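PDB 5DLL: aminopeptidase N from Francisella tularensis subsp. tularensis, which removes single amino acids from the N-terminus of peptides as a zinc-dependent M1-family aminopeptidase, probably in the degradation of intracellular peptides. Local coordinates for residues T712-L717 and N745-S750; K193-L198 and R319-D324. All blocks are in the same frame, centred on the assembly; numbering follows the deposited sequence.

Contact 1. Residues T712-L717 and N745-S750; sequences TAFTEL and NKWLLS
Trp747 of helix 741-752 meets Phe714 of helix 707-717 with its CG anti to the backbone N (chi1 -179°), which brings the pyrrole side of the indole up to the CE2-CZ side of the phenyl ring. Trp747 CD1 is 3.8 Å from Phe714 CZ. The two planes are only 10° apart, yet the rings are slid so far past each other that the phenyl and five-membered-ring centroids lie 5.7 Å apart and hardly overlap. Trp747 NE1 donates a hydrogen bond to Ile730 O. Both helices belong to the all-helical C-terminal part of the M1 peptidase, a region assigned to ARM-type repeats, and Phe733 of the intervening helix 723-736 stacks on Phe714 and also meets the indole. At Ser750, one turn further on, the methylene does the touching: Ser750 CB comes within 3.5 Å of Phe714 CE2. The hydroxyl turns back to its own helix, where Ser750 OG hydrogen-bonds to Lys746 O at 2.9 Å, coming in 31° out of the carbonyl plane; the same oxygen also accepts the backbone N of Ser750.

Contact 2. Residues K193-L198 and R319-D324; sequences KKPCYL and RVTCRD
A small buried contact, one side-chain hydrogen bond backed by van der Waals contact with the Pro195 ring, joins the N-terminal beta domain to the zinc-peptidase domain where Pro195 and Tyr197 meet Thr321. Pro195 belongs to the 193-195 region and Tyr197 to the 3-10 segment 196-198; Thr321 lies on the short strand 321-322, which runs parallel to strand 427-428. Tyr197 OH and Thr321 OG1 are 2.8 Å apart, and either hydroxyl could donate. Thr321 OG1 sits at the edge of the phenol ring, in its plane, and the phenol and the threonine side chain run alongside in opposed directions. A chi1 of -163° sets Thr321 OG1 opposite the backbone N, where it reaches Tyr197 OH, and leaves CG2 beside Pro195 CG. The CG corner of the Pro195 ring points at the Thr321 side chain, with Pro195 CG 3.7 Å from Thr321 OG1. Leu198 CG lies 3.5 Å above one face of the Tyr197 ring, toward its rim, and Trp325 meets that ring edge-to-face. This domain junction borders the zinc site of the M1 gluzincin fold, with His309 and His313 on its HExxH helix and Glu332, the third zinc ligand, later in the sequence.

Contact 2 closes in the chain long before contact 1 opens, and the two lie on opposite sides of the chain's centre, their own centres about 44 Å apart and their nearest atoms about 29 Å. Contact 2 is the one near the catalytic metal: the side chain of Tyr197 is about 9 Å from the zinc ion, and about 6 Å and 7 Å from the side chains of the ligands His313 and Glu332. Contact 1 lies away from that site, inside the C-terminal helical region, where it joins two helices of one domain. Residues 193-198 and 319-324 instead bring together two domains, through a polar bond where contact 1 is apolar, a phenyl ring against an indole and a serine methylene.

Contact 1. Residues T712-L717 and N745-S750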
loop_
_atom_site.group_PDB
_atom_site.type_symbol
_atom_site.label_atom_id
_atom_site.label_comp_id
_atom_site.label_asym_id
_atom_site.label_seq_id
_atom_site.Cartn_x
_atom_site.Cartn_y
_atom_site.Cartn_z
ATOM N N THR A 712 -21.878 -8.077 -5.795
ATOM C CA THR A 712 -21.999 -9.437 -5.279
ATOM C C THR A 712 -23.040 -10.226 -6.068
ATOM O O THR A 712 -22.795 -11.364 -6.462
ATOM C CB THR A 712 -22.386 -9.440 -3.789
ATOM O OG1 THR A 712 -21.473 -8.615 -3.059
ATOM C CG2 THR A 712 -22.350 -10.851 -3.219
ATOM N N ALA A 713 -24.196 -9.611 -6.307
ATOM C CA ALA A 713 -25.265 -10.250 -7.072
ATOM C C ALA A 713 -24.799 -10.624 -8.479
ATOM O O ALA A 713 -25.018 -11.748 -8.931
ATOM C CB ALA A 713 -26.474 -9.339 -7.144
ATOM N N PHE A 714 -24.154 -9.679 -9.159
ATOM C CA PHE A 714 -23.623 -9.905 -10.507
ATOM C C PHE A 714 -22.589 -11.030 -10.518
ATOM O O PHE A 714 -22.702 -11.966 -11.306
ATOM C CB PHE A 714 -23.016 -8.606 -11.064
ATOM C CG PHE A 714 -22.540 -8.696 -12.499
ATOM C CD1 PHE A 714 -23.268 -9.387 -13.466
ATOM C CD2 PHE A 714 -21.377 -8.044 -12.892
ATOM C CE1 PHE A 714 -22.828 -9.451 -14.785
ATOM C CE2 PHE A 714 -20.933 -8.108 -14.208
ATOM C CZ PHE A 714 -21.661 -8.810 -15.156
ATOM N N THR A 715 -21.598 -10.942 -9.634
ATOM C CA THR A 715 -20.535 -11.948 -9.545
ATOM C C THR A 715 -21.086 -13.372 -9.408
ATOM O O THR A 715 -20.598 -14.295 -10.058
ATOM C CB THR A 715 -19.594 -11.675 -8.348
ATOM O OG1 THR A 715 -19.106 -10.327 -8.405
ATOM C CG2 THR A 715 -18.410 -12.652 -8.334
ATOM N N GLU A 716 -22.102 -13.543 -8.566
ATOM C CA GLU A 716 -22.664 -14.867 -8.289
ATOM C C GLU A 716 -23.602 -15.318 -9.406
ATOM O O GLU A 716 -23.715 -16.513 -9.686
ATOM C CB GLU A 716 -23.394 -14.876 -6.946
ATOM C CG GLU A 716 -22.568 -14.385 -5.761
ATOM C CD GLU A 716 -21.353 -15.244 -5.449
ATOM O OE1 GLU A 716 -21.227 -16.354 -6.012
ATOM O OE2 GLU A 716 -20.520 -14.801 -4.624
ATOM N N LEU A 717 -24.261 -14.359 -10.053
ATOM C CA LEU A 717 -25.090 -14.642 -11.226
ATOM C C LEU A 717 -24.237 -15.158 -12.398
ATOM O O LEU A 717 -24.744 -15.865 -13.265
ATOM C CB LEU A 717 -25.872 -13.381 -11.640
ATOM C CG LEU A 717 -27.388 -13.453 -11.872
ATOM C CD1 LEU A 717 -28.096 -14.366 -10.881
ATOM C CD2 LEU A 717 -27.981 -12.050 -11.807
ATOM N N ASN A 745 -15.426 -0.796 -15.910
ATOM C CA ASN A 745 -14.203 -1.552 -15.632
ATOM C C ASN A 745 -14.493 -2.809 -14.814
ATOM O O ASN A 745 -13.988 -3.891 -15.119
ATOM C CB ASN A 745 -13.178 -0.672 -14.904
ATOM C CG ASN A 745 -12.585 0.402 -15.799
ATOM O OD1 ASN A 745 -12.950 0.528 -16.971
ATOM N ND2 ASN A 745 -11.660 1.185 -15.249
ATOM N N LYS A 746 -15.327 -2.661 -13.787
ATOM C CA LYS A 746 -15.741 -3.788 -12.956
ATOM C C LYS A 746 -16.581 -4.784 -13.760
ATOM O O LYS A 746 -16.526 -5.992 -13.522
ATOM C CB LYS A 746 -16.521 -3.290 -11.736
ATOM C CG LYS A 746 -15.717 -2.357 -10.837
ATOM C CD LYS A 746 -16.411 -2.092 -9.511
ATOM C CE LYS A 746 -15.520 -1.284 -8.581
ATOM N NZ LYS A 746 -15.926 -1.424 -7.156
ATOM N N TRP A 747 -17.357 -4.269 -14.710
ATOM C CA TRP A 747 -18.122 -5.103 -15.633
ATOM C C TRP A 747 -17.194 -5.987 -16.476
ATOM O O TRP A 747 -17.468 -7.175 -16.684
ATOM C CB TRP A 747 -18.990 -4.213 -16.521
ATOM C CG TRP A 747 -19.854 -4.935 -17.497
ATOM C CD1 TRP A 747 -20.945 -5.713 -17.220
ATOM C CD2 TRP A 747 -19.726 -4.915 -18.920
ATOM N NE1 TRP A 747 -21.494 -6.193 -18.386
ATOM C CE2 TRP A 747 -20.766 -5.716 -19.445
ATOM C CE3 TRP A 747 -18.826 -4.305 -19.806
ATOM C CZ2 TRP A 747 -20.929 -5.923 -20.817
ATOM C CZ3 TRP A 747 -18.991 -4.508 -21.164
ATOM C CH2 TRP A 747 -20.035 -5.313 -21.658
ATOM N N LEU A 748 -16.094 -5.403 -16.945
ATOM C CA LEU A 748 -15.084 -6.141 -17.705
ATOM C C LEU A 748 -14.384 -7.169 -16.822
ATOM O O LEU A 748 -14.280 -8.344 -17.183
ATOM C CB LEU A 748 -14.040 -5.183 -18.289
ATOM C CG LEU A 748 -14.524 -4.165 -19.326
ATOM C CD1 LEU A 748 -13.495 -3.062 -19.512
ATOM C CD2 LEU A 748 -14.835 -4.844 -20.653
ATOM N N LEU A 749 -13.911 -6.714 -15.664
ATOM C CA LEU A 749 -13.204 -7.576 -14.717
ATOM C C LEU A 749 -14.046 -8.774 -14.322
ATOM O O LEU A 749 -13.543 -9.886 -14.270
ATOM C CB LEU A 749 -12.804 -6.788 -13.467
ATOM C CG LEU A 749 -12.091 -7.542 -12.335
ATOM C CD1 LEU A 749 -10.897 -8.333 -12.843
ATOM C CD2 LEU A 749 -11.649 -6.564 -11.255
ATOM N N SER A 750 -15.329 -8.541 -14.052
ATOM C CA SER A 750 -16.244 -9.613 -13.651
ATOM C C SER A 750 -16.373 -10.670 -14.737
ATOM O O SER A 750 -16.334 -11.869 -14.451
ATOM C CB SER A 750 -17.630 -9.053 -13.320
ATOM O OG SER A 750 -17.592 -8.265 -12.147
#

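Contact 2. Residues K193-L198 and R319-D324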
loop_
_atom_site.group_PDB
_atom_site.type_symbol
_atom_site.label_atom_id
_atom_site.label_comp_id
_atom_site.label_asym_id
_atom_site.label_seq_id
_atom_site.Cartn_x
_atom_site.Cartn_y
_atom_site.Cartn_z
ATOM N N LYS A 193 10.202 24.011 9.838
ATOM C CA LYS A 193 11.272 23.525 8.970
ATOM C C LYS A 193 10.859 22.232 8.247
ATOM O O LYS A 193 10.354 21.300 8.873
ATOM C CB LYS A 193 12.542 23.268 9.786
ATOM C CG LYS A 193 13.198 24.521 10.348
ATOM C CD LYS A 193 14.202 24.189 11.447
ATOM C CE LYS A 193 15.487 23.574 10.908
ATOM N NZ LYS A 193 16.307 24.531 10.105
ATOM N N LYS A 194 11.061 22.193 6.929
ATOM C CA LYS A 194 10.794 20.995 6.136
ATOM C C LYS A 194 11.798 20.845 5.004
ATOM O O LYS A 194 12.341 21.842 4.523
ATOM C CB LYS A 194 9.375 21.025 5.558
ATOM C CG LYS A 194 9.121 22.070 4.477
ATOM C CD LYS A 194 7.749 21.859 3.850
ATOM C CE LYS A 194 7.458 22.843 2.725
ATOM N NZ LYS A 194 6.888 24.128 3.222
ATOM N N PRO A 195 12.042 19.597 4.567
ATOM C CA PRO A 195 12.856 19.384 3.372
ATOM C C PRO A 195 12.078 19.763 2.110
ATOM O O PRO A 195 10.850 19.765 2.119
ATOM C CB PRO A 195 13.163 17.886 3.416
ATOM C CG PRO A 195 12.032 17.285 4.175
ATOM C CD PRO A 195 11.551 18.327 5.142
ATOM N N CYS A 196 12.785 20.081 1.033
ATOM C CA CYS A 196 12.137 20.606 -0.165
ATOM C C CYS A 196 11.240 19.602 -0.901
ATOM O O CYS A 196 10.360 20.020 -1.650
ATOM C CB CYS A 196 13.173 21.199 -1.129
ATOM S SG CYS A 196 14.535 20.103 -1.593
ATOM N N TYR A 197 11.431 18.297 -0.688
ATOM C CA TYR A 197 10.616 17.289 -1.383
ATOM C C TYR A 197 9.137 17.360 -0.988
ATOM O O TYR A 197 8.271 16.818 -1.686
ATOM C CB TYR A 197 11.182 15.871 -1.180
ATOM C CG TYR A 197 10.859 15.207 0.148
ATOM C CD1 TYR A 197 9.648 14.542 0.338
ATOM C CD2 TYR A 197 11.773 15.216 1.199
ATOM C CE1 TYR A 197 9.345 13.925 1.547
ATOM C CE2 TYR A 197 11.481 14.598 2.411
ATOM C CZ TYR A 197 10.262 13.956 2.581
ATOM O OH TYR A 197 9.956 13.346 3.778
ATOM N N LEU A 198 8.858 18.038 0.125
ATOM C CA LEU A 198 7.491 18.291 0.585
ATOM C C LEU A 198 6.953 19.648 0.156
ATOM O O LEU A 198 5.847 20.029 0.553
ATOM C CB LEU A 198 7.432 18.217 2.107
ATOM C CG LEU A 198 7.848 16.875 2.678
ATOM C CD1 LEU A 198 8.067 17.031 4.166
ATOM C CD2 LEU A 198 6.807 15.810 2.369
ATOM N N ARG A 319 7.145 16.622 9.722
ATOM C CA ARG A 319 7.596 17.307 10.926
ATOM C C ARG A 319 8.928 16.726 11.418
ATOM O O ARG A 319 9.817 17.468 11.828
ATOM C CB ARG A 319 6.518 17.223 11.997
ATOM C CG ARG A 319 6.620 18.303 13.045
ATOM C CD ARG A 319 6.069 19.638 12.583
ATOM N NE ARG A 319 6.258 20.623 13.644
ATOM C CZ ARG A 319 5.359 20.945 14.571
ATOM N NH1 ARG A 319 4.148 20.399 14.587
ATOM N NH2 ARG A 319 5.671 21.841 15.493
ATOM N N VAL A 320 9.048 15.401 11.373
ATOM C CA VAL A 320 10.328 14.709 11.513
ATOM C C VAL A 320 10.499 13.855 10.269
ATOM O O VAL A 320 9.653 13.001 9.992
ATOM C CB VAL A 320 10.362 13.787 12.749
ATOM C CG1 VAL A 320 11.762 13.212 12.951
ATOM C CG2 VAL A 320 9.886 14.534 13.990
ATOM N N THR A 321 11.591 14.078 9.536
ATOM C CA THR A 321 11.801 13.451 8.224
ATOM C C THR A 321 12.969 12.450 8.212
ATOM O O THR A 321 13.601 12.198 9.239
ATOM C CB THR A 321 12.003 14.526 7.124
ATOM O OG1 THR A 321 11.818 13.936 5.830
ATOM C CG2 THR A 321 13.388 15.185 7.207
ATOM N N CYS A 322 13.226 11.861 7.046
ATOM C CA CYS A 322 14.373 10.970 6.862
ATOM C C CYS A 322 15.634 11.775 6.527
ATOM O O CYS A 322 15.574 12.758 5.791
ATOM C CB CYS A 322 14.088 9.922 5.770
ATOM S SG CYS A 322 13.484 10.557 4.180
ATOM N N ARG A 323 16.768 11.349 7.084
ATOM C CA ARG A 323 18.069 11.990 6.853
ATOM C C ARG A 323 18.551 11.759 5.426
ATOM O O ARG A 323 19.085 12.670 4.782
ATOM C CB ARG A 323 19.092 11.425 7.833
ATOM C CG ARG A 323 20.470 12.060 7.766
ATOM C CD ARG A 323 21.487 11.203 8.498
ATOM N NE ARG A 323 21.807 9.986 7.753
ATOM C CZ ARG A 323 22.711 9.083 8.128
ATOM N NH1 ARG A 323 23.408 9.243 9.253
ATOM N NH2 ARG A 323 22.923 8.011 7.370
ATOM N N ASP A 324 18.375 10.527 4.953
ATOM C CA ASP A 324 18.687 10.152 3.579
ATOM C C ASP A 324 17.629 9.170 3.073
ATOM O O ASP A 324 16.758 8.756 3.832
ATOM C CB ASP A 324 20.089 9.542 3.507
ATOM C CG ASP A 324 20.255 8.345 4.427
ATOM O OD1 ASP A 324 19.513 7.351 4.253
ATOM O OD2 ASP A 324 21.126 8.393 5.323
#